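Local coordinates for protein 5-ketofructose reductase (Gluconobacter sp., PDB 7COK) that probably catalyses the reduction of 5-ketofructose to fructose with a nicotinamide cofactor, as a member of the shikimate dehydrogenase family, at residues Asp52-Ala57 and Val63-Ser68. Numbering follows the deposited sequence.
Sequences DAVKGA and VGFNCS
Val54 and Ala57 of helix 50-59 meet the ring of Phe65 on strand 64-67. Helix 50-59 is the crossover helix of a beta-alpha-beta unit joining parallel strands 38-44 and 64-67 in the substrate-binding domain of the shikimate dehydrogenase family. The helix runs into the strand through a short connection, and the strand lies inside a mixed sheet, between strands 9-15 and 94-98. The contact is buried and purely apolar, with no hydrogen bond across it. Ala53 does not reach the strand; it packs on Phe14 and on Ala59 of the second subunit. Val54 touches the far end of the ring. Its CG2 lies 3.7 Å from Phe65 CZ and 4.0 Å from Phe65 CE1, and the two side chains cross at about a right angle. One turn after Ala53, Ala57 points its methyl at the sheet. Phe65 has CG between its own backbone N and carbonyl carbon (chi1 58°), which carries the ring out to the helix. Phe14, Val95 and Ile97 also touch this ring. A serine in place of Phe65 would probably open a gap between helix and sheet and leave the Val54 and Ala57 methyls without this aromatic partner. Within the strand, Cys67 SG lies at the ring edge, in its plane. Ala57 CB sits 4.1 Å from Phe65 CD2.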
loop_
_atom_site.group_PDB
_atom_site.type_symbol
_atom_site.label_atom_id
_atom_site.label_comp_id
_atom_site.label_asym_id
_atom_site.label_seq_id
_atom_site.Cartn_x
_atom_site.Cartn_y
_atom_site.Cartn_z
ATOM N N ASP A 52 -4.972 -0.058 -15.221
ATOM C CA ASP A 52 -5.577 0.658 -14.099
ATOM C C ASP A 52 -4.695 0.631 -12.855
ATOM O O ASP A 52 -4.718 1.584 -12.064
ATOM C CB ASP A 52 -6.965 0.096 -13.781
ATOM C CG ASP A 52 -8.026 0.534 -14.781
ATOM O OD1 ASP A 52 -7.765 1.364 -15.664
ATOM O OD2 ASP A 52 -9.154 0.035 -14.652
ATOM N N ALA A 53 -3.935 -0.445 -12.658
ATOM C CA ALA A 53 -3.025 -0.487 -11.525
ATOM C C ALA A 53 -1.916 0.530 -11.676
ATOM O O ALA A 53 -1.539 1.186 -10.695
ATOM C CB ALA A 53 -2.443 -1.885 -11.321
ATOM N N VAL A 54 -1.353 0.638 -12.880
ATOM C CA VAL A 54 -0.316 1.612 -13.152
ATOM C C VAL A 54 -0.812 3.048 -12.950
ATOM O O VAL A 54 -0.193 3.819 -12.199
ATOM C CB VAL A 54 0.265 1.368 -14.563
ATOM C CG1 VAL A 54 1.123 2.511 -15.037
ATOM C CG2 VAL A 54 1.078 0.087 -14.562
ATOM N N LYS A 55 -1.980 3.373 -13.521
ATOM C CA LYS A 55 -2.594 4.674 -13.319
ATOM C C LYS A 55 -2.935 4.868 -11.847
ATOM O O LYS A 55 -2.885 5.986 -11.356
ATOM C CB LYS A 55 -3.860 4.825 -14.171
ATOM C CG LYS A 55 -3.659 5.411 -15.556
ATOM C CD LYS A 55 -5.013 5.972 -16.005
ATOM C CE LYS A 55 -5.106 6.232 -17.499
ATOM N NZ LYS A 55 -5.548 5.033 -18.276
ATOM N N GLY A 56 -3.279 3.769 -11.156
ATOM C CA GLY A 56 -3.616 3.797 -9.723
ATOM C C GLY A 56 -2.434 4.173 -8.848
ATOM O O GLY A 56 -2.560 5.028 -7.985
ATOM N N ALA A 57 -1.273 3.562 -9.104
ATOM C CA ALA A 57 -0.084 3.941 -8.350
ATOM C C ALA A 57 0.282 5.409 -8.563
ATOM O O ALA A 57 0.698 6.088 -7.648
ATOM C CB ALA A 57 1.076 3.046 -8.694
ATOM N N VAL A 63 6.002 6.195 -5.404
ATOM C CA VAL A 63 7.244 6.667 -6.020
ATOM C C VAL A 63 7.858 5.650 -6.964
ATOM O O VAL A 63 8.789 5.957 -7.719
ATOM C CB VAL A 63 8.284 7.168 -4.990
ATOM C CG1 VAL A 63 7.674 8.279 -4.131
ATOM C CG2 VAL A 63 8.764 6.022 -4.130
ATOM N N GLY A 64 7.340 4.429 -6.922
ATOM C CA GLY A 64 7.838 3.363 -7.769
ATOM C C GLY A 64 7.102 2.075 -7.553
ATOM O O GLY A 64 6.385 1.924 -6.569
ATOM N N PHE A 65 7.288 1.152 -8.495
ATOM C CA PHE A 65 6.773 -0.200 -8.335
ATOM C C PHE A 65 7.548 -1.168 -9.205
ATOM O O PHE A 65 8.137 -0.753 -10.183
ATOM C CB PHE A 65 5.266 -0.274 -8.654
ATOM C CG PHE A 65 4.891 0.181 -10.045
ATOM C CD1 PHE A 65 4.857 -0.730 -11.119
ATOM C CD2 PHE A 65 4.535 1.515 -10.276
ATOM C CE1 PHE A 65 4.479 -0.299 -12.406
ATOM C CE2 PHE A 65 4.131 1.939 -11.558
ATOM C CZ PHE A 65 4.116 1.036 -12.619
ATOM N N ASN A 66 7.561 -2.441 -8.806
ATOM C CA ASN A 66 8.020 -3.547 -9.656
ATOM C C ASN A 66 6.906 -4.171 -10.432
ATOM O O ASN A 66 5.739 -4.124 -10.021
ATOM C CB ASN A 66 8.655 -4.633 -8.784
ATOM C CG ASN A 66 9.917 -4.158 -8.107
ATOM O OD1 ASN A 66 10.048 -4.274 -6.889
ATOM N ND2 ASN A 66 10.823 -3.559 -8.877
ATOM N N CYS A 67 7.294 -4.761 -11.558
ATOM C CA CYS A 67 6.431 -5.673 -12.297
ATOM C C CYS A 67 7.129 -7.007 -12.390
ATOM O O CYS A 67 8.333 -7.079 -12.673
ATOM C CB CYS A 67 6.220 -5.165 -13.704
ATOM S SG CYS A 67 5.184 -3.712 -13.788
ATOM N N SER A 68 6.383 -8.064 -12.101
ATOM C CA SER A 68 6.871 -9.432 -12.293
ATOM C C SER A 68 5.917 -10.110 -13.267
ATOM O O SER A 68 5.026 -9.443 -13.816
ATOM C CB SER A 68 6.934 -10.179 -10.952
ATOM O OG SER A 68 7.751 -9.511 -10.013
#